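Local coordinates for CYTH domain-containing protein (Pyrococcus horikoshii, PDB 2EEN), which is of unknown function but carries a CYTH domain, and so probably acts on or binds phosphorylated substrates, as related triphosphate tunnel enzymes do, at residues K17-F22 and I122-V127; R26-E31 and K109-Y114. One frame throughout, in Å; residues are numbered along the deposited sequence.

Contact 1 of 2, residues K17-F22 and I122-V127; sequences KVRETF and ITLDEV
With CG anti to the carbonyl carbon (chi1 -56°), Leu124 rises from its strand toward helix 12-19, where Val18 meets it with CG1 turned anti to the backbone N (chi1 163°) and CG2 beside that N. The two side chains reach toward each other tip to tip: Leu124 CD2 lies 3.8 Å from Val18 CG2 and touches its CB, while Leu124 CD1 comes within 4.1 Å of Val18 CG1. The same CG1 methyl also meets Ile122, whose CG2 is 4.1 Å away, placing Val18 against Leu124 and Ile122 together. Ile122 sends its other branch elsewhere: its CD1 approaches Phe22 CE2 at 3.8 Å, the two side chains crossing at about a right angle and the methyl coming obliquely to the ring. One face of that ring is covered by Thr21 CG2, 3.5 Å above its centre.

Arg19 runs past the leucine, with Leu124 CD1 4.3 Å from its CG and also over one face of the guanidinium, toward the rim. No hydrogen bond joins the segments; the grip is mainly apolar. At the helix end, Val18 O receives both Thr21 N and Phe22 N, and Thr21 OG1 bonds to Lys17 O at 2.6 Å, which ties down the turn leading to Phe22. At Leu124 an alanine would lack the branched end and is likely to open a gap beside Val18 and strip one apolar neighbour from Arg19.

Arg19 NE turns to Glu112 on strand 102-117, which hydrogen-bonds to strand 120-127 along one edge. Ile134 of strand 131-139, on the other edge, touches Val18 and Ile122, and Leu160 of helix 146-160 packs on Val18, Ile122 and Phe22, so helix 12-19 and helix 146-160 share this face of the sheet.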
ATOM      1  N   LYS A  17     -14.519  31.076  17.187  1.00 26.26           N
ATOM      2  CA  LYS A  17     -15.556  30.507  18.037  1.00 26.50           C
ATOM      3  C   LYS A  17     -15.158  29.099  18.459  1.00 25.07           C
ATOM      4  O   LYS A  17     -15.363  28.698  19.603  1.00 25.75           O
ATOM      5  CB  LYS A  17     -16.901  30.497  17.304  1.00 27.95           C
ATOM      6  CG  LYS A  17     -18.086  30.164  18.201  1.00 31.70           C
ATOM      7  CD  LYS A  17     -19.438  30.456  17.573  1.00 34.66           C
ATOM      8  CE  LYS A  17     -20.573  30.236  18.563  1.00 37.54           C
ATOM      9  NZ  LYS A  17     -21.876  30.390  17.861  1.00 40.54           N
ATOM     10  N   VAL A  18     -14.562  28.352  17.541  1.00 23.53           N
ATOM     11  CA  VAL A  18     -14.128  27.007  17.872  1.00 21.99           C
ATOM     12  C   VAL A  18     -13.018  27.054  18.913  1.00 23.02           C
ATOM     13  O   VAL A  18     -13.012  26.269  19.863  1.00 24.51           O
ATOM     14  CB  VAL A  18     -13.620  26.268  16.621  1.00 20.49           C
ATOM     15  CG1 VAL A  18     -12.804  25.055  17.022  1.00 18.20           C
ATOM     16  CG2 VAL A  18     -14.804  25.850  15.766  1.00 17.31           C
ATOM     17  N   ARG A  19     -12.079  27.979  18.740  1.00 23.75           N
ATOM     18  CA  ARG A  19     -10.961  28.093  19.670  1.00 27.13           C
ATOM     19  C   ARG A  19     -11.421  28.464  21.074  1.00 28.31           C
ATOM     20  O   ARG A  19     -10.777  28.102  22.063  1.00 28.92           O
ATOM     21  CB  ARG A  19      -9.950  29.126  19.169  1.00 26.94           C
ATOM     22  CG  ARG A  19      -9.341  28.801  17.816  1.00 28.03           C
ATOM     23  CD  ARG A  19      -8.132  29.679  17.536  1.00 32.28           C
ATOM     24  NE  ARG A  19      -7.612  29.485  16.186  1.00 34.02           N
ATOM     25  CZ  ARG A  19      -7.944  30.237  15.142  1.00 35.62           C
ATOM     26  NH1 ARG A  19      -8.797  31.244  15.287  1.00 36.68           N
ATOM     27  NH2 ARG A  19      -7.426  29.979  13.952  1.00 36.47           N
ATOM     28  N   GLU A  20     -12.540  29.178  21.154  1.00 29.27           N
ATOM     29  CA  GLU A  20     -13.097  29.606  22.435  1.00 31.08           C
ATOM     30  C   GLU A  20     -14.204  28.676  22.939  1.00 31.01           C
ATOM     31  O   GLU A  20     -14.830  28.945  23.964  1.00 32.71           O
ATOM     32  CB  GLU A  20     -13.643  31.032  22.306  1.00 34.78           C
ATOM     33  CG  GLU A  20     -12.583  32.085  21.997  1.00 39.47           C
ATOM     34  CD  GLU A  20     -11.730  32.436  23.205  1.00 42.69           C
ATOM     35  OE1 GLU A  20     -11.213  31.509  23.863  1.00 46.29           O
ATOM     36  OE2 GLU A  20     -11.570  33.643  23.494  1.00 45.56           O
ATOM     37  N   THR A  21     -14.445  27.579  22.231  1.00 27.92           N
ATOM     38  CA  THR A  21     -15.495  26.650  22.638  1.00 25.68           C
ATOM     39  C   THR A  21     -14.972  25.254  22.934  1.00 24.99           C
ATOM     40  O   THR A  21     -15.502  24.548  23.795  1.00 25.73           O
ATOM     41  CB  THR A  21     -16.570  26.503  21.544  1.00 26.65           C
ATOM     42  OG1 THR A  21     -17.159  27.778  21.271  1.00 26.18           O
ATOM     43  CG2 THR A  21     -17.650  25.527  21.988  1.00 26.49           C
ATOM     44  N   PHE A  22     -13.930  24.857  22.218  1.00 22.63           N
ATOM     45  CA  PHE A  22     -13.396  23.519  22.380  1.00 20.49           C
ATOM     46  C   PHE A  22     -11.926  23.423  22.713  1.00 18.33           C
ATOM     47  O   PHE A  22     -11.130  24.308  22.413  1.00 20.09           O
ATOM     48  CB  PHE A  22     -13.658  22.714  21.108  1.00 20.66           C
ATOM     49  CG  PHE A  22     -15.103  22.643  20.724  1.00 20.20           C
ATOM     50  CD1 PHE A  22     -16.009  21.926  21.500  1.00 21.00           C
ATOM     51  CD2 PHE A  22     -15.562  23.295  19.583  1.00 22.15           C
ATOM     52  CE1 PHE A  22     -17.356  21.854  21.143  1.00 23.45           C
ATOM     53  CE2 PHE A  22     -16.899  23.229  19.218  1.00 22.39           C
ATOM     54  CZ  PHE A  22     -17.799  22.508  19.998  1.00 23.28           C
ATOM     55  N   ILE A 122     -13.380  18.260  15.625  1.00 14.89           N
ATOM     56  CA  ILE A 122     -13.581  19.330  14.657  1.00 13.96           C
ATOM     57  C   ILE A 122     -12.220  19.789  14.167  1.00 15.34           C
ATOM     58  O   ILE A 122     -11.269  19.861  14.939  1.00 15.12           O
ATOM     59  CB  ILE A 122     -14.299  20.536  15.298  1.00 16.27           C
ATOM     60  CG1 ILE A 122     -15.807  20.354  15.176  1.00 17.78           C
ATOM     61  CG2 ILE A 122     -13.852  21.848  14.635  1.00 17.44           C
ATOM     62  CD1 ILE A 122     -16.585  21.389  15.942  1.00 16.43           C
ATOM     63  N   THR A 123     -12.115  20.098  12.881  1.00 14.02           N
ATOM     64  CA  THR A 123     -10.848  20.589  12.377  1.00 15.83           C
ATOM     65  C   THR A 123     -11.044  21.906  11.659  1.00 16.08           C
ATOM     66  O   THR A 123     -12.027  22.095  10.940  1.00 18.06           O
ATOM     67  CB  THR A 123     -10.182  19.582  11.419  1.00 18.85           C
ATOM     68  OG1 THR A 123     -11.029  19.350  10.284  1.00 20.31           O
ATOM     69  CG2 THR A 123      -9.940  18.272  12.140  1.00 19.65           C
ATOM     70  N   LEU A 124     -10.124  22.832  11.893  1.00 13.28           N
ATOM     71  CA  LEU A 124     -10.173  24.125  11.228  1.00 14.58           C
ATOM     72  C   LEU A 124      -9.127  23.982  10.138  1.00 15.76           C
ATOM     73  O   LEU A 124      -7.940  23.840  10.426  1.00 16.54           O
ATOM     74  CB  LEU A 124      -9.790  25.249  12.184  1.00 17.09           C
ATOM     75  CG  LEU A 124     -10.622  25.338  13.462  1.00 16.87           C
ATOM     76  CD1 LEU A 124     -10.221  26.599  14.208  1.00 17.40           C
ATOM     77  CD2 LEU A 124     -12.113  25.343  13.127  1.00 18.29           C
ATOM     78  N   ASP A 125      -9.580  23.998   8.889  1.00 14.86           N
ATOM     79  CA  ASP A 125      -8.683  23.824   7.754  1.00 15.55           C
ATOM     80  C   ASP A 125      -8.417  25.090   6.960  1.00 13.50           C
ATOM     81  O   ASP A 125      -9.337  25.818   6.617  1.00 16.63           O
ATOM     82  CB  ASP A 125      -9.251  22.789   6.778  1.00 15.89           C
ATOM     83  CG  ASP A 125      -9.431  21.420   7.395  1.00 19.44           C
ATOM     84  OD1 ASP A 125      -8.898  21.165   8.499  1.00 22.14           O
ATOM     85  OD2 ASP A 125     -10.105  20.589   6.754  1.00 18.30           O
ATOM     86  N   GLU A 126      -7.144  25.347   6.675  1.00 13.87           N
ATOM     87  CA  GLU A 126      -6.749  26.486   5.848  1.00 14.35           C
ATOM     88  C   GLU A 126      -6.132  25.782   4.652  1.00 12.94           C
ATOM     89  O   GLU A 126      -4.993  25.332   4.715  1.00 14.16           O
ATOM     90  CB  GLU A 126      -5.695  27.343   6.548  1.00 17.72           C
ATOM     91  CG  GLU A 126      -5.271  28.558   5.747  1.00 24.53           C
ATOM     92  CD  GLU A 126      -6.380  29.586   5.614  1.00 27.58           C
ATOM     93  OE1 GLU A 126      -6.772  30.168   6.648  1.00 29.86           O
ATOM     94  OE2 GLU A 126      -6.863  29.812   4.484  1.00 26.90           O
ATOM     95  N   VAL A 127      -6.895  25.681   3.569  1.00 12.68           N
ATOM     96  CA  VAL A 127      -6.456  24.964   2.378  1.00 14.60           C
ATOM     97  C   VAL A 127      -5.881  25.889   1.323  1.00 14.09           C
ATOM     98  O   VAL A 127      -6.540  26.829   0.887  1.00 16.13           O
ATOM     99  CB  VAL A 127      -7.642  24.186   1.778  1.00 15.79           C
ATOM    100  CG1 VAL A 127      -7.196  23.328   0.610  1.00 15.04           C
ATOM    101  CG2 VAL A 127      -8.283  23.329   2.873  1.00 15.89           C
TER

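Contact 2 of 2, residues R26-E31 and K109-Y114; sequences RKEIHE and KTREKY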
ATOM      1  N   ARG A  26      -4.262  19.621  18.578  1.00 19.38           N
ATOM      2  CA  ARG A  26      -2.987  19.915  17.940  1.00 20.35           C
ATOM      3  C   ARG A  26      -3.191  20.457  16.534  1.00 20.06           C
ATOM      4  O   ARG A  26      -4.273  20.332  15.960  1.00 20.91           O
ATOM      5  CB  ARG A  26      -2.115  18.657  17.885  1.00 22.94           C
ATOM      6  CG  ARG A  26      -2.550  17.634  16.856  1.00 25.18           C
ATOM      7  CD  ARG A  26      -1.681  16.390  16.948  1.00 27.18           C
ATOM      8  NE  ARG A  26      -1.969  15.440  15.879  1.00 29.64           N
ATOM      9  CZ  ARG A  26      -1.528  14.188  15.857  1.00 29.53           C
ATOM     10  NH1 ARG A  26      -0.779  13.732  16.853  1.00 31.94           N
ATOM     11  NH2 ARG A  26      -1.829  13.396  14.839  1.00 31.03           N
ATOM     12  N   LYS A  27      -2.148  21.077  15.995  1.00 19.05           N
ATOM     13  CA  LYS A  27      -2.195  21.626  14.648  1.00 18.63           C
ATOM     14  C   LYS A  27      -1.341  20.747  13.758  1.00 18.03           C
ATOM     15  O   LYS A  27      -0.259  20.310  14.150  1.00 18.43           O
ATOM     16  CB  LYS A  27      -1.656  23.053  14.625  1.00 19.90           C
ATOM     17  CG  LYS A  27      -1.651  23.679  13.235  1.00 22.10           C
ATOM     18  CD  LYS A  27      -1.263  25.147  13.296  1.00 25.30           C
ATOM     19  CE  LYS A  27      -1.319  25.794  11.923  1.00 27.53           C
ATOM     20  NZ  LYS A  27      -0.919  27.230  11.998  1.00 28.74           N
ATOM     21  N   GLU A  28      -1.822  20.496  12.548  1.00 17.63           N
ATOM     22  CA  GLU A  28      -1.089  19.650  11.621  1.00 17.13           C
ATOM     23  C   GLU A  28      -0.996  20.313  10.259  1.00 17.64           C
ATOM     24  O   GLU A  28      -1.852  21.108   9.878  1.00 17.93           O
ATOM     25  CB  GLU A  28      -1.800  18.296  11.449  1.00 19.36           C
ATOM     26  CG  GLU A  28      -2.167  17.577  12.753  1.00 21.90           C
ATOM     27  CD  GLU A  28      -2.969  16.300  12.519  1.00 24.82           C
ATOM     28  OE1 GLU A  28      -3.578  16.157  11.435  1.00 25.28           O
ATOM     29  OE2 GLU A  28      -3.010  15.439  13.424  1.00 26.56           O
ATOM     30  N   ILE A  29       0.081  20.016   9.546  1.00 15.88           N
ATOM     31  CA  ILE A  29       0.231  20.497   8.185  1.00 17.75           C
ATOM     32  C   ILE A  29       0.010  19.230   7.370  1.00 17.13           C
ATOM     33  O   ILE A  29       0.549  18.175   7.701  1.00 18.04           O
ATOM     34  CB  ILE A  29       1.642  21.039   7.907  1.00 19.04           C
ATOM     35  CG1 ILE A  29       1.806  22.397   8.584  1.00 21.15           C
ATOM     36  CG2 ILE A  29       1.867  21.165   6.394  1.00 22.22           C
ATOM     37  CD1 ILE A  29       3.232  22.928   8.567  1.00 21.57           C
ATOM     38  N   HIS A  30      -0.820  19.324   6.338  1.00 15.95           N
ATOM     39  CA  HIS A  30      -1.104  18.184   5.479  1.00 16.44           C
ATOM     40  C   HIS A  30      -0.712  18.498   4.055  1.00 16.64           C
ATOM     41  O   HIS A  30      -1.029  19.564   3.522  1.00 18.22           O
ATOM     42  CB  HIS A  30      -2.593  17.833   5.460  1.00 16.99           C
ATOM     43  CG  HIS A  30      -3.090  17.179   6.709  1.00 19.51           C
ATOM     44  ND1 HIS A  30      -4.380  16.710   6.833  1.00 20.33           N
ATOM     45  CD2 HIS A  30      -2.475  16.910   7.885  1.00 19.49           C
ATOM     46  CE1 HIS A  30      -4.538  16.178   8.031  1.00 19.55           C
ATOM     47  NE2 HIS A  30      -3.399  16.286   8.690  1.00 20.57           N
ATOM     48  N   GLU A  31      -0.015  17.554   3.445  1.00 16.16           N
ATOM     49  CA  GLU A  31       0.385  17.666   2.055  1.00 17.56           C
ATOM     50  C   GLU A  31      -0.107  16.358   1.456  1.00 18.03           C
ATOM     51  O   GLU A  31       0.450  15.295   1.719  1.00 17.80           O
ATOM     52  CB  GLU A  31       1.901  17.802   1.944  1.00 20.17           C
ATOM     53  CG  GLU A  31       2.405  19.158   2.421  1.00 26.53           C
ATOM     54  CD  GLU A  31       3.895  19.171   2.692  1.00 29.95           C
ATOM     55  OE1 GLU A  31       4.660  18.637   1.861  1.00 35.47           O
ATOM     56  OE2 GLU A  31       4.302  19.725   3.731  1.00 32.69           O
ATOM     57  N   LYS A 109      -2.644  21.914   3.138  1.00 14.74           N
ATOM     58  CA  LYS A 109      -3.441  22.665   4.090  1.00 14.72           C
ATOM     59  C   LYS A 109      -2.886  22.554   5.497  1.00 15.88           C
ATOM     60  O   LYS A 109      -1.995  21.748   5.771  1.00 17.17           O
ATOM     61  CB  LYS A 109      -4.877  22.137   4.102  1.00 14.15           C
ATOM     62  CG  LYS A 109      -4.983  20.712   4.667  1.00 13.69           C
ATOM     63  CD  LYS A 109      -6.439  20.258   4.813  1.00 15.80           C
ATOM     64  CE  LYS A 109      -6.528  18.872   5.440  1.00 19.22           C
ATOM     65  NZ  LYS A 109      -5.998  17.803   4.539  1.00 18.07           N
ATOM     66  N   THR A 110      -3.405  23.396   6.382  1.00 16.78           N
ATOM     67  CA  THR A 110      -3.035  23.318   7.782  1.00 15.99           C
ATOM     68  C   THR A 110      -4.348  22.895   8.420  1.00 17.62           C
ATOM     69  O   THR A 110      -5.423  23.223   7.915  1.00 18.27           O
ATOM     70  CB  THR A 110      -2.548  24.662   8.366  1.00 18.91           C
ATOM     71  OG1 THR A 110      -3.565  25.659   8.243  1.00 20.02           O
ATOM     72  CG2 THR A 110      -1.296  25.115   7.644  1.00 20.72           C
ATOM     73  N   ARG A 111      -4.262  22.136   9.502  1.00 17.09           N
ATOM     74  CA  ARG A 111      -5.458  21.646  10.164  1.00 18.68           C
ATOM     75  C   ARG A 111      -5.280  21.728  11.666  1.00 20.13           C
ATOM     76  O   ARG A 111      -4.351  21.144  12.221  1.00 19.50           O
ATOM     77  CB  ARG A 111      -5.744  20.215   9.705  1.00 20.11           C
ATOM     78  CG  ARG A 111      -6.761  19.450  10.555  1.00 22.63           C
ATOM     79  CD  ARG A 111      -7.192  18.154   9.877  1.00 23.15           C
ATOM     80  NE  ARG A 111      -8.089  18.408   8.747  1.00 22.52           N
ATOM     81  CZ  ARG A 111      -8.532  17.476   7.908  1.00 25.41           C
ATOM     82  NH1 ARG A 111      -8.163  16.207   8.053  1.00 26.37           N
ATOM     83  NH2 ARG A 111      -9.359  17.812   6.925  1.00 20.67           N
ATOM     84  N   GLU A 112      -6.164  22.476  12.315  1.00 18.93           N
ATOM     85  CA  GLU A 112      -6.117  22.603  13.766  1.00 18.53           C
ATOM     86  C   GLU A 112      -7.238  21.699  14.254  1.00 18.11           C
ATOM     87  O   GLU A 112      -8.393  21.902  13.889  1.00 16.77           O
ATOM     88  CB  GLU A 112      -6.374  24.036  14.215  1.00 20.01           C
ATOM     89  CG  GLU A 112      -5.194  24.980  14.038  1.00 24.39           C
ATOM     90  CD  GLU A 112      -5.533  26.412  14.422  1.00 27.87           C
ATOM     91  OE1 GLU A 112      -6.301  26.608  15.388  1.00 29.01           O
ATOM     92  OE2 GLU A 112      -5.023  27.345  13.767  1.00 30.52           O
ATOM     93  N   LYS A 113      -6.895  20.706  15.070  1.00 16.25           N
ATOM     94  CA  LYS A 113      -7.877  19.756  15.584  1.00 15.73           C
ATOM     95  C   LYS A 113      -8.368  20.138  16.968  1.00 15.09           C
ATOM     96  O   LYS A 113      -7.579  20.526  17.831  1.00 15.79           O
ATOM     97  CB  LYS A 113      -7.275  18.354  15.650  1.00 18.91           C
ATOM     98  CG  LYS A 113      -6.930  17.729  14.312  1.00 25.08           C
ATOM     99  CD  LYS A 113      -6.453  16.296  14.531  1.00 27.86           C
ATOM    100  CE  LYS A 113      -6.116  15.594  13.230  1.00 31.09           C
ATOM    101  NZ  LYS A 113      -5.634  14.210  13.495  1.00 32.33           N
ATOM    102  N   TYR A 114      -9.674  20.007  17.166  1.00 12.83           N
ATOM    103  CA  TYR A 114     -10.318  20.329  18.432  1.00 14.27           C
ATOM    104  C   TYR A 114     -11.199  19.197  18.920  1.00 13.04           C
ATOM    105  O   TYR A 114     -11.894  18.551  18.142  1.00 16.24           O
ATOM    106  CB  TYR A 114     -11.170  21.594  18.280  1.00 13.48           C
ATOM    107  CG  TYR A 114     -10.334  22.819  18.067  1.00 17.24           C
ATOM    108  CD1 TYR A 114      -9.815  23.118  16.804  1.00 15.75           C
ATOM    109  CD2 TYR A 114      -9.969  23.629  19.143  1.00 17.58           C
ATOM    110  CE1 TYR A 114      -8.949  24.184  16.624  1.00 18.35           C
ATOM    111  CE2 TYR A 114      -9.098  24.698  18.970  1.00 19.90           C
ATOM    112  CZ  TYR A 114      -8.591  24.966  17.706  1.00 19.31           C
ATOM    113  OH  TYR A 114      -7.701  26.002  17.530  1.00 25.37           O
TER
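Strands 26-31 and 109-114 run antiparallel at 156°, with Glu28-Arg111 and His30-Lys109 as hydrogen-bonded pairs and Lys27-Glu112 and Ile29-Thr110 as non-hydrogen-bonded ones. Glu28 N to Arg111 O and Arg111 N to Glu28 O are both 2.6 Å. Polar side chains fill the face bearing Glu28. Its OE2 takes three donors: Lys113 NZ at 2.9 Å on the syn side, tilted from the carboxylate plane, and Arg26 side-on, with NE on the anti lone pair and NH2 nearly along the C-O bond. Sharing this oxygen probably offsets the closeness of the two cations. The other oxygen, OE1, accepts His30 NE2 at 2.8 Å, and across the strands Lys109 NZ donates to His30 ND1 at 3.0 Å, in the ring plane. Both ring nitrogens are thus engaged, which fixes the rotation of the imidazole. Lys109 gets there by a bend at its last torsion (chi4 -68°). Arg111 NH1 lies 3.6 Å from His30 CE1, near the ring plane, with guanidinium and ring 73° apart; Arg111 NH2 forms a salt bridge to Asp125 on strand 120-127. On the reverse face the aliphatic chains of Lys27 and Glu112 touch, CG to CG at 3.9 Å, and Tyr114 OH bonds to Glu112 OE1. Strand 48-56 flanks strand 23-36, its Arg52 and Lys54 touching His30, while strand 120-127 borders strand 102-117 and helix 12-19 packs on Tyr114.

In the fold
Both contacts reach one antiparallel sheet, in which strands 120-127, 102-117 and 23-36 are successive neighbours. Contact 1 is a buried packing of helix 12-19 on the sheet, apolar and without hydrogen bonds; contact 2 is a strand pairing, partly buried, held by backbone bonds and a charged network. They meet directly: Ile122 O and Leu124 N probably bond to Tyr114 N and Glu112 O. Tyr114 and Glu112 lie on the helix-covered face, where Glu112 also takes Arg19, whereas Arg111 and Glu28 face the other way. The basic and acidic residues gathered there are consistent with the charged tunnel known in CYTH proteins.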